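Local structure of multicopper oxidase type 1 (Nitrosomonas europaea, 3G5W) at residues A[36-41]-A[119-124]; A[134-139]-A[184-189]; A[177-182]-A[287-292]. The protein binds copper at a mononuclear site and at Cu-O and Cu-O-Cu centres, and probably works as a two-domain, laccase-like multicopper oxidase. All coordinates share one frame; numbering follows the deposited sequence.

Interaction 1: residues A[36-41]-A[119-124]; sequences IHVMEG and GPLIVE
Glu124 lies beside His37 on one face of the paired strands; on the other face, Ile36 packs on Leu121. Glu124 has the most surface buried here. Its backbone bonds on both sides, and Met39 SD lies 3.4 Å from Glu124 O. The exact place of its carboxylate at the His37 ring is doubtful. His37 CG is anti to the backbone N (chi1 -171°), which turns the ring toward Ile122. His37 ND1 donates to Ile122 O at 3.3 Å. That bond is nearly straight and lies in the ring plane, which probably fixes the ring's rotation, but the donor stands above the carbonyl plane. Val38 N also donates to Ile122 O, at 3.1 Å, so this carbonyl has two donors. Strands 35-39 and 118-124 run parallel as neighbours in one sheet of the N-terminal cupredoxin domain. Ile122 N to Ile36 O (2.8 Å) and Glu124 N to Val38 O (2.9 Å) continue the ladder. Ile36 CG2 meets Leu121 CD1 at 3.6 Å. Phe5 of strand 2-15 covers Ile36 and Val38 there. The side chain of Leu121 is about 9 Å from a bound Cu-O linkage. Past the strand end, Glu40 N bonds to Glu124 O at 2.8 Å, while Glu40 OE1 turns to Lys126 N.

Interaction 2: residues A[134-139]-A[184-189]; sequences TVTKDY and KGDVIR
Thr136 faces Asp186 and Val187 where two parallel strands of the second cupredoxin domain, 137-146 and 187-194, begin to pair. Its hydroxyl OG1 sits between the backbone N and the carbonyl carbon (chi1 61°). Thr136 OG1 donates to Asp186 OD1 at 2.7 Å, on the anti side and tilted out of the carboxylate plane. Thr136 OG1 also accepts from Val187 N at 2.9 Å. Val187 O in turn takes two N-H groups, from Thr136 N at 2.7 Å and from the more distant Lys137 N. The regular ladder follows: Arg189 N bonds to Lys137 O at 3.0 Å, and Tyr139 N to Arg189 O at 2.9 Å. Asp138 and Arg189 run alongside each other. Asp138 OD1 lies off the guanidinium plane, and the pair is too far apart for a salt bridge. Their charged ends have other partners: Arg191 for Asp138, and Asp237 and Glu132 for Arg189. Lys183 N holds Asp186 OD2, which helps to place the carboxylate that meets Thr136. Ile239 of strand 235-241 backs Val135 and Val187. On the opposite face, Ile188 CG2 touches both Lys137 CB and Tyr139 CE2 at 4.0 Å.

Interaction 3: residues A[177-182]-A[287-292]; sequences TQPIRV and KDKKFV
Phe291 and Arg181 stack flat on each other. The guanidinium and ring planes are 9° apart and their centres are 4.2 Å apart. The two side chains run antiparallel to each other. Arg181 CD lies over the ring face, a CH-pi contact. The Arg181 chain is extended from CG to NE, which carries CD over the ring and the guanidinium on toward Phe291 CB and CG. Arg181 NE also forms a salt bridge with Glu273, which probably helps to hold the guanidinium in place. Pro179 closes the same packed region: Pro179 CG meets Phe291 CD2 at 3.8 Å, and its carbonyl O faces the ring edge. Lys289 belongs here too, with Lys289 CE on Pro179 CD at 3.8 Å. Lys289 NZ makes a weak hydrogen bond to Thr177 O at 3.0 Å and a hydrogen bond to Pro175 O. The Gln178 chain bends at chi2 (-65°), bringing Gln178 OE1 to Val292 N at 2.9 Å. The donor stands well above the amide carbonyl plane, and Val292 CB and CG2 lie against NE2. The segment 177-182 leads into strand 180-182, at the edge of a sheet in the second cupredoxin domain. The segment 287-292 is part of the long loop between strands 269-274 and 306-308, which runs roughly crosswise over that edge. The backbone at Lys289 and Lys290 is joined partly through water, at two separate places. One water accepts from Gln178 NE2 and donates to Lys290 O. Another, at the guanidinium edge, accepts from Arg181 NH2 and donates to Lys289 O.

Overall arrangement
From the N terminus, interaction 1 comes first. It closes a loop of 77 residues by joining strands 35-39 and 118-124 within the first domain. It is complete before interaction 2 opens, so the two are in series. Interaction 2 closes a loop of 44 residues and joins the starts of strands 137-146 and 187-194 in the second domain. Interaction 3 opens inside the loop of interaction 2 and closes far beyond it, so the two cross. It ties edge strand 180-182 to the long loop between strands 269-274 and 306-308. Interactions 2 and 3 also touch: Lys137 NZ probably bonds to Arg181 O. Interactions 1 and 2 do not, although Pro120 and Ile122 reach Ile140 of strand 137-146.

Interaction 1: residues A[36-41]-A[119-124]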
loop_
_atom_site.group_PDB
_atom_site.type_symbol
_atom_site.label_atom_id
_atom_site.label_comp_id
_atom_site.label_asym_id
_atom_site.label_seq_id
_atom_site.Cartn_x
_atom_site.Cartn_y
_atom_site.Cartn_z
ATOM N N ILE A 36 -14.145 -23.775 -4.099
ATOM C CA ILE A 36 -13.782 -24.978 -3.364
ATOM C C ILE A 36 -14.000 -24.696 -1.884
ATOM O O ILE A 36 -13.342 -23.832 -1.291
ATOM C CB ILE A 36 -12.323 -25.449 -3.646
ATOM C CG1 ILE A 36 -12.124 -25.729 -5.144
ATOM C CG2 ILE A 36 -12.008 -26.695 -2.826
ATOM C CD1 ILE A 36 -10.694 -26.105 -5.530
ATOM N N HIS A 37 -14.945 -25.426 -1.303
ATOM C CA HIS A 37 -15.382 -25.187 0.054
ATOM C C HIS A 37 -15.299 -26.495 0.838
ATOM O O HIS A 37 -16.100 -27.421 0.627
ATOM C CB HIS A 37 -16.800 -24.617 0.032
ATOM C CG HIS A 37 -17.288 -24.130 1.362
ATOM N ND1 HIS A 37 -16.436 -23.765 2.384
ATOM C CD2 HIS A 37 -18.542 -23.919 1.823
ATOM C CE1 HIS A 37 -17.149 -23.361 3.420
ATOM N NE2 HIS A 37 -18.429 -23.447 3.107
ATOM N N VAL A 38 -14.304 -26.558 1.717
ATOM C CA VAL A 38 -13.927 -27.779 2.420
ATOM C C VAL A 38 -13.689 -27.530 3.909
ATOM O O VAL A 38 -13.567 -26.380 4.347
ATOM C CB VAL A 38 -12.652 -28.448 1.787
ATOM C CG1 VAL A 38 -12.917 -28.883 0.347
ATOM C CG2 VAL A 38 -11.435 -27.523 1.853
ATOM N N MET A 39 -13.630 -28.610 4.684
ATOM C CA MET A 39 -13.338 -28.527 6.108
ATOM C C MET A 39 -11.830 -28.623 6.353
ATOM O O MET A 39 -11.133 -29.372 5.668
ATOM C CB MET A 39 -14.071 -29.641 6.866
ATOM C CG MET A 39 -13.898 -29.618 8.388
ATOM S SD MET A 39 -14.574 -28.145 9.185
ATOM C CE MET A 39 -16.288 -28.233 8.669
ATOM N N GLU A 40 -11.340 -27.861 7.327
ATOM C CA GLU A 40 -9.971 -27.988 7.827
ATOM C C GLU A 40 -9.642 -29.459 8.102
ATOM O O GLU A 40 -10.395 -30.163 8.789
ATOM C CB GLU A 40 -9.826 -27.166 9.110
ATOM C CG GLU A 40 -8.415 -27.032 9.655
ATOM C CD GLU A 40 -8.368 -26.359 11.029
ATOM O OE1 GLU A 40 -9.439 -26.061 11.613
ATOM O OE2 GLU A 40 -7.249 -26.139 11.535
ATOM N N GLY A 41 -8.522 -29.919 7.554
ATOM C CA GLY A 41 -8.092 -31.304 7.721
ATOM C C GLY A 41 -8.560 -32.261 6.636
ATOM O O GLY A 41 -8.122 -33.414 6.608
ATOM N N GLY A 119 -9.615 -18.439 -8.363
ATOM C CA GLY A 119 -10.882 -18.730 -7.702
ATOM C C GLY A 119 -10.646 -18.850 -6.215
ATOM O O GLY A 119 -9.490 -18.847 -5.775
ATOM N N PRO A 120 -11.732 -18.940 -5.432
ATOM C CA PRO A 120 -11.622 -18.977 -3.974
ATOM C C PRO A 120 -11.528 -20.384 -3.371
ATOM O O PRO A 120 -12.181 -21.323 -3.840
ATOM C CB PRO A 120 -12.902 -18.274 -3.524
ATOM C CG PRO A 120 -13.918 -18.623 -4.592
ATOM C CD PRO A 120 -13.142 -18.933 -5.875
ATOM N N LEU A 121 -10.712 -20.517 -2.332
ATOM C CA LEU A 121 -10.602 -21.768 -1.605
ATOM C C LEU A 121 -10.950 -21.470 -0.154
ATOM O O LEU A 121 -10.145 -20.881 0.581
ATOM C CB LEU A 121 -9.189 -22.342 -1.745
ATOM C CG LEU A 121 -8.696 -23.497 -0.867
ATOM C CD1 LEU A 121 -9.583 -24.721 -1.016
ATOM C CD2 LEU A 121 -7.248 -23.828 -1.218
ATOM N N ILE A 122 -12.168 -21.827 0.240
ATOM C CA ILE A 122 -12.631 -21.516 1.596
ATOM C C ILE A 122 -12.512 -22.744 2.488
ATOM O O ILE A 122 -13.185 -23.755 2.268
ATOM C CB ILE A 122 -14.075 -20.948 1.631
ATOM C CG1 ILE A 122 -14.227 -19.734 0.699
ATOM C CG2 ILE A 122 -14.492 -20.612 3.072
ATOM C CD1 ILE A 122 -13.209 -18.614 0.907
ATOM N N VAL A 123 -11.632 -22.653 3.475
ATOM C CA VAL A 123 -11.399 -23.749 4.399
ATOM C C VAL A 123 -12.053 -23.402 5.734
ATOM O O VAL A 123 -11.612 -22.481 6.433
ATOM C CB VAL A 123 -9.886 -24.030 4.594
ATOM C CG1 VAL A 123 -9.672 -25.252 5.471
ATOM C CG2 VAL A 123 -9.193 -24.216 3.249
ATOM N N GLU A 124 -13.108 -24.139 6.068
ATOM C CA GLU A 124 -13.851 -23.932 7.307
ATOM C C GLU A 124 -13.046 -24.462 8.481
ATOM O O GLU A 124 -12.513 -25.564 8.402
ATOM C CB GLU A 124 -15.193 -24.668 7.251
ATOM C CG GLU A 124 -16.199 -24.086 6.280
ATOM C CD GLU A 124 -16.780 -22.756 6.743
ATOM O OE1 GLU A 124 -16.954 -22.571 7.971
ATOM O OE2 GLU A 124 -17.068 -21.892 5.886
#

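Interaction 2: residues A[134-139]-A[184-189]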
loop_
_atom_site.group_PDB
_atom_site.type_symbol
_atom_site.label_atom_id
_atom_site.label_comp_id
_atom_site.label_asym_id
_atom_site.label_seq_id
_atom_site.Cartn_x
_atom_site.Cartn_y
_atom_site.Cartn_z
ATOM N N THR A 134 -21.230 -15.448 14.886
ATOM C CA THR A 134 -22.214 -14.362 14.772
ATOM C C THR A 134 -22.611 -14.055 13.318
ATOM O O THR A 134 -23.643 -13.429 13.068
ATOM C CB THR A 134 -21.721 -13.050 15.441
ATOM O OG1 THR A 134 -20.662 -12.466 14.665
ATOM C CG2 THR A 134 -21.227 -13.306 16.861
ATOM N N VAL A 135 -21.787 -14.495 12.370
ATOM C CA VAL A 135 -21.987 -14.197 10.951
ATOM C C VAL A 135 -23.244 -14.881 10.417
ATOM O O VAL A 135 -23.421 -16.094 10.589
ATOM C CB VAL A 135 -20.768 -14.647 10.108
ATOM C CG1 VAL A 135 -21.044 -14.478 8.609
ATOM C CG2 VAL A 135 -19.519 -13.868 10.521
ATOM N N THR A 136 -24.104 -14.104 9.765
ATOM C CA THR A 136 -25.334 -14.650 9.169
ATOM C C THR A 136 -25.242 -14.837 7.649
ATOM O O THR A 136 -25.981 -15.653 7.078
ATOM C CB THR A 136 -26.553 -13.766 9.475
ATOM O OG1 THR A 136 -26.349 -12.463 8.919
ATOM C CG2 THR A 136 -26.775 -13.645 10.971
ATOM N N LYS A 137 -24.375 -14.058 6.998
ATOM C CA LYS A 137 -24.180 -14.129 5.534
ATOM C C LYS A 137 -22.694 -13.945 5.164
ATOM O O LYS A 137 -22.014 -13.078 5.698
ATOM C CB LYS A 137 -25.012 -13.074 4.797
ATOM C CG LYS A 137 -26.508 -13.018 5.114
ATOM C CD LYS A 137 -27.247 -12.062 4.164
ATOM C CE LYS A 137 -27.635 -12.767 2.859
ATOM N NZ LYS A 137 -28.583 -11.974 2.005
ATOM N N ASP A 138 -22.218 -14.748 4.216
ATOM C CA ASP A 138 -20.800 -14.828 3.894
ATOM C C ASP A 138 -20.622 -14.510 2.401
ATOM O O ASP A 138 -21.300 -15.100 1.564
ATOM C CB ASP A 138 -20.321 -16.248 4.214
ATOM C CG ASP A 138 -18.854 -16.320 4.602
ATOM O OD1 ASP A 138 -18.077 -15.418 4.240
ATOM O OD2 ASP A 138 -18.470 -17.307 5.267
ATOM N N TYR A 139 -19.722 -13.579 2.091
ATOM C CA TYR A 139 -19.516 -13.056 0.729
ATOM C C TYR A 139 -18.044 -13.100 0.303
ATOM O O TYR A 139 -17.163 -12.739 1.080
ATOM C CB TYR A 139 -19.984 -11.596 0.648
ATOM C CG TYR A 139 -21.473 -11.409 0.793
ATOM C CD1 TYR A 139 -22.275 -11.193 -0.323
ATOM C CD2 TYR A 139 -22.081 -11.450 2.052
ATOM C CE1 TYR A 139 -23.653 -11.027 -0.199
ATOM C CE2 TYR A 139 -23.454 -11.281 2.191
ATOM C CZ TYR A 139 -24.234 -11.083 1.069
ATOM O OH TYR A 139 -25.592 -10.915 1.206
ATOM N N LYS A 184 -31.871 -5.642 8.849
ATOM C CA LYS A 184 -31.363 -5.231 10.152
ATOM C C LYS A 184 -31.154 -6.447 11.055
ATOM O O LYS A 184 -31.998 -7.348 11.102
ATOM C CB LYS A 184 -32.315 -4.221 10.798
ATOM C CG LYS A 184 -31.695 -3.399 11.907
ATOM C CD LYS A 184 -32.689 -2.369 12.420
ATOM C CE LYS A 184 -32.345 -1.901 13.828
ATOM N NZ LYS A 184 -30.971 -1.338 13.911
ATOM N N GLY A 185 -30.020 -6.480 11.749
ATOM C CA GLY A 185 -29.665 -7.624 12.592
ATOM C C GLY A 185 -28.721 -8.626 11.940
ATOM O O GLY A 185 -28.134 -9.460 12.629
ATOM N N ASP A 186 -28.579 -8.555 10.615
ATOM C CA ASP A 186 -27.627 -9.402 9.887
ATOM C C ASP A 186 -26.206 -9.046 10.297
ATOM O O ASP A 186 -25.933 -7.926 10.742
ATOM C CB ASP A 186 -27.748 -9.210 8.368
ATOM C CG ASP A 186 -28.666 -10.227 7.698
ATOM O OD1 ASP A 186 -28.708 -11.413 8.103
ATOM O OD2 ASP A 186 -29.329 -9.838 6.721
ATOM N N VAL A 187 -25.309 -10.014 10.165
ATOM C CA VAL A 187 -23.885 -9.783 10.358
ATOM C C VAL A 187 -23.219 -10.404 9.149
ATOM O O VAL A 187 -23.328 -11.611 8.929
ATOM C CB VAL A 187 -23.361 -10.450 11.650
ATOM C CG1 VAL A 187 -21.825 -10.353 11.733
ATOM C CG2 VAL A 187 -24.016 -9.823 12.878
ATOM N N ILE A 188 -22.562 -9.582 8.341
ATOM C CA ILE A 188 -21.950 -10.105 7.117
ATOM C C ILE A 188 -20.431 -10.191 7.220
ATOM O O ILE A 188 -19.787 -9.402 7.912
ATOM C CB ILE A 188 -22.409 -9.362 5.822
ATOM C CG1 ILE A 188 -21.839 -7.939 5.748
ATOM C CG2 ILE A 188 -23.947 -9.369 5.709
ATOM C CD1 ILE A 188 -22.271 -7.150 4.506
ATOM N N ARG A 189 -19.886 -11.181 6.531
ATOM C CA ARG A 189 -18.459 -11.385 6.441
ATOM C C ARG A 189 -18.089 -11.186 4.981
ATOM O O ARG A 189 -18.546 -11.937 4.124
ATOM C CB ARG A 189 -18.132 -12.799 6.899
ATOM C CG ARG A 189 -16.661 -13.172 6.894
ATOM C CD ARG A 189 -16.497 -14.586 7.451
ATOM N NE ARG A 189 -15.094 -14.983 7.525
ATOM C CZ ARG A 189 -14.618 -15.929 8.334
ATOM N NH1 ARG A 189 -13.321 -16.211 8.332
ATOM N NH2 ARG A 189 -15.431 -16.587 9.156
#

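Interaction 3: residues A[177-182]-A[287-292]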
loop_
_atom_site.group_PDB
_atom_site.type_symbol
_atom_site.label_atom_id
_atom_site.label_comp_id
_atom_site.label_asym_id
_atom_site.label_seq_id
_atom_site.Cartn_x
_atom_site.Cartn_y
_atom_site.Cartn_z
ATOM N N THR A 177 -22.000 -5.263 -11.384
ATOM C CA THR A 177 -21.885 -5.973 -10.112
ATOM C C THR A 177 -23.282 -6.169 -9.514
ATOM O O THR A 177 -24.271 -5.740 -10.107
ATOM C CB THR A 177 -20.988 -5.191 -9.124
ATOM O OG1 THR A 177 -21.419 -3.828 -9.067
ATOM C CG2 THR A 177 -19.547 -5.227 -9.582
ATOM N N GLN A 178 -23.370 -6.813 -8.349
ATOM C CA GLN A 178 -24.661 -7.072 -7.709
ATOM C C GLN A 178 -24.740 -6.447 -6.321
ATOM O O GLN A 178 -23.750 -6.437 -5.595
ATOM C CB GLN A 178 -24.920 -8.585 -7.600
ATOM C CG GLN A 178 -25.059 -9.293 -8.941
ATOM C CD GLN A 178 -26.279 -8.847 -9.719
ATOM O OE1 GLN A 178 -27.338 -8.592 -9.148
ATOM N NE2 GLN A 178 -26.136 -8.757 -11.036
ATOM N N PRO A 179 -25.928 -5.944 -5.937
ATOM C CA PRO A 179 -26.052 -5.409 -4.582
ATOM C C PRO A 179 -25.932 -6.523 -3.546
ATOM O O PRO A 179 -26.282 -7.675 -3.824
ATOM C CB PRO A 179 -27.460 -4.815 -4.566
ATOM C CG PRO A 179 -28.223 -5.603 -5.618
ATOM C CD PRO A 179 -27.200 -5.861 -6.691
ATOM N N ILE A 180 -25.404 -6.181 -2.380
ATOM C CA ILE A 180 -25.379 -7.083 -1.235
ATOM C C ILE A 180 -26.658 -6.798 -0.466
ATOM O O ILE A 180 -26.844 -5.694 0.016
ATOM C CB ILE A 180 -24.104 -6.842 -0.393
ATOM C CG1 ILE A 180 -22.878 -7.324 -1.189
ATOM C CG2 ILE A 180 -24.195 -7.522 1.002
ATOM C CD1 ILE A 180 -21.526 -6.825 -0.672
ATOM N N ARG A 181 -27.564 -7.775 -0.404
ATOM C CA ARG A 181 -28.893 -7.537 0.169
ATOM C C ARG A 181 -29.001 -8.100 1.572
ATOM O O ARG A 181 -28.734 -9.281 1.799
ATOM C CB ARG A 181 -30.003 -8.103 -0.729
ATOM C CG ARG A 181 -30.131 -7.374 -2.046
ATOM C CD ARG A 181 -31.257 -7.905 -2.898
ATOM N NE ARG A 181 -31.563 -6.972 -3.984
ATOM C CZ ARG A 181 -32.486 -7.175 -4.918
ATOM N NH1 ARG A 181 -33.205 -8.294 -4.917
ATOM N NH2 ARG A 181 -32.687 -6.259 -5.859
ATOM N N VAL A 182 -29.397 -7.242 2.507
ATOM C CA VAL A 182 -29.409 -7.583 3.931
ATOM C C VAL A 182 -30.678 -7.089 4.617
ATOM O O VAL A 182 -31.486 -6.378 4.014
ATOM C CB VAL A 182 -28.194 -6.966 4.681
ATOM C CG1 VAL A 182 -26.870 -7.543 4.165
ATOM C CG2 VAL A 182 -28.207 -5.438 4.579
ATOM N N LYS A 287 -32.737 0.879 -8.954
ATOM C CA LYS A 287 -34.155 0.706 -8.636
ATOM C C LYS A 287 -34.811 -0.389 -9.487
ATOM O O LYS A 287 -35.730 -1.058 -9.026
ATOM C CB LYS A 287 -34.922 2.036 -8.738
ATOM C CG LYS A 287 -34.997 2.659 -10.125
ATOM C CD LYS A 287 -35.798 3.963 -10.080
ATOM C CE LYS A 287 -36.134 4.484 -11.476
ATOM N NZ LYS A 287 -37.474 4.001 -11.954
ATOM N N ASP A 288 -34.308 -0.578 -10.706
ATOM C CA ASP A 288 -34.866 -1.559 -11.654
ATOM C C ASP A 288 -33.905 -2.703 -12.011
ATOM O O ASP A 288 -34.071 -3.372 -13.040
ATOM C CB ASP A 288 -35.321 -0.848 -12.933
ATOM C CG ASP A 288 -36.538 0.035 -12.709
ATOM O OD1 ASP A 288 -37.571 -0.480 -12.221
ATOM O OD2 ASP A 288 -36.461 1.244 -13.024
ATOM N N LYS A 289 -32.912 -2.927 -11.158
ATOM C CA LYS A 289 -31.881 -3.929 -11.404
ATOM C C LYS A 289 -32.426 -5.353 -11.299
ATOM O O LYS A 289 -33.157 -5.683 -10.361
ATOM C CB LYS A 289 -30.720 -3.736 -10.423
ATOM C CG LYS A 289 -29.338 -4.021 -11.007
ATOM C CD LYS A 289 -28.761 -5.307 -10.493
ATOM C CE LYS A 289 -27.236 -5.264 -10.490
ATOM N NZ LYS A 289 -26.610 -5.209 -11.843
ATOM N N LYS A 290 -32.061 -6.177 -12.279
ATOM C CA LYS A 290 -32.331 -7.611 -12.266
ATOM C C LYS A 290 -31.323 -8.274 -11.330
ATOM O O LYS A 290 -30.146 -8.389 -11.673
ATOM C CB LYS A 290 -32.154 -8.189 -13.677
ATOM C CG LYS A 290 -33.313 -7.964 -14.648
ATOM C CD LYS A 290 -34.410 -9.026 -14.457
ATOM C CE LYS A 290 -33.905 -10.451 -14.716
ATOM N NZ LYS A 290 -34.470 -11.402 -13.707
ATOM N N PHE A 291 -31.777 -8.700 -10.153
ATOM C CA PHE A 291 -30.883 -9.291 -9.160
ATOM C C PHE A 291 -30.380 -10.672 -9.576
ATOM O O PHE A 291 -31.157 -11.520 -10.037
ATOM C CB PHE A 291 -31.554 -9.365 -7.789
ATOM C CG PHE A 291 -30.650 -9.879 -6.700
ATOM C CD1 PHE A 291 -30.875 -11.121 -6.120
ATOM C CD2 PHE A 291 -29.559 -9.120 -6.262
ATOM C CE1 PHE A 291 -30.044 -11.604 -5.115
ATOM C CE2 PHE A 291 -28.723 -9.590 -5.255
ATOM C CZ PHE A 291 -28.965 -10.835 -4.683
ATOM N N VAL A 292 -29.075 -10.887 -9.423
ATOM C CA VAL A 292 -28.489 -12.202 -9.673
ATOM C C VAL A 292 -27.958 -12.798 -8.359
ATOM O O VAL A 292 -26.961 -12.303 -7.815
ATOM C CB VAL A 292 -27.374 -12.149 -10.750
ATOM C CG1 VAL A 292 -26.768 -13.531 -10.970
ATOM C CG2 VAL A 292 -27.915 -11.585 -12.071
HETATM O O HOH W 1 -28.183 -7.910 -13.320
HETATM O O HOH W 2 -34.498 -6.199 -7.852
#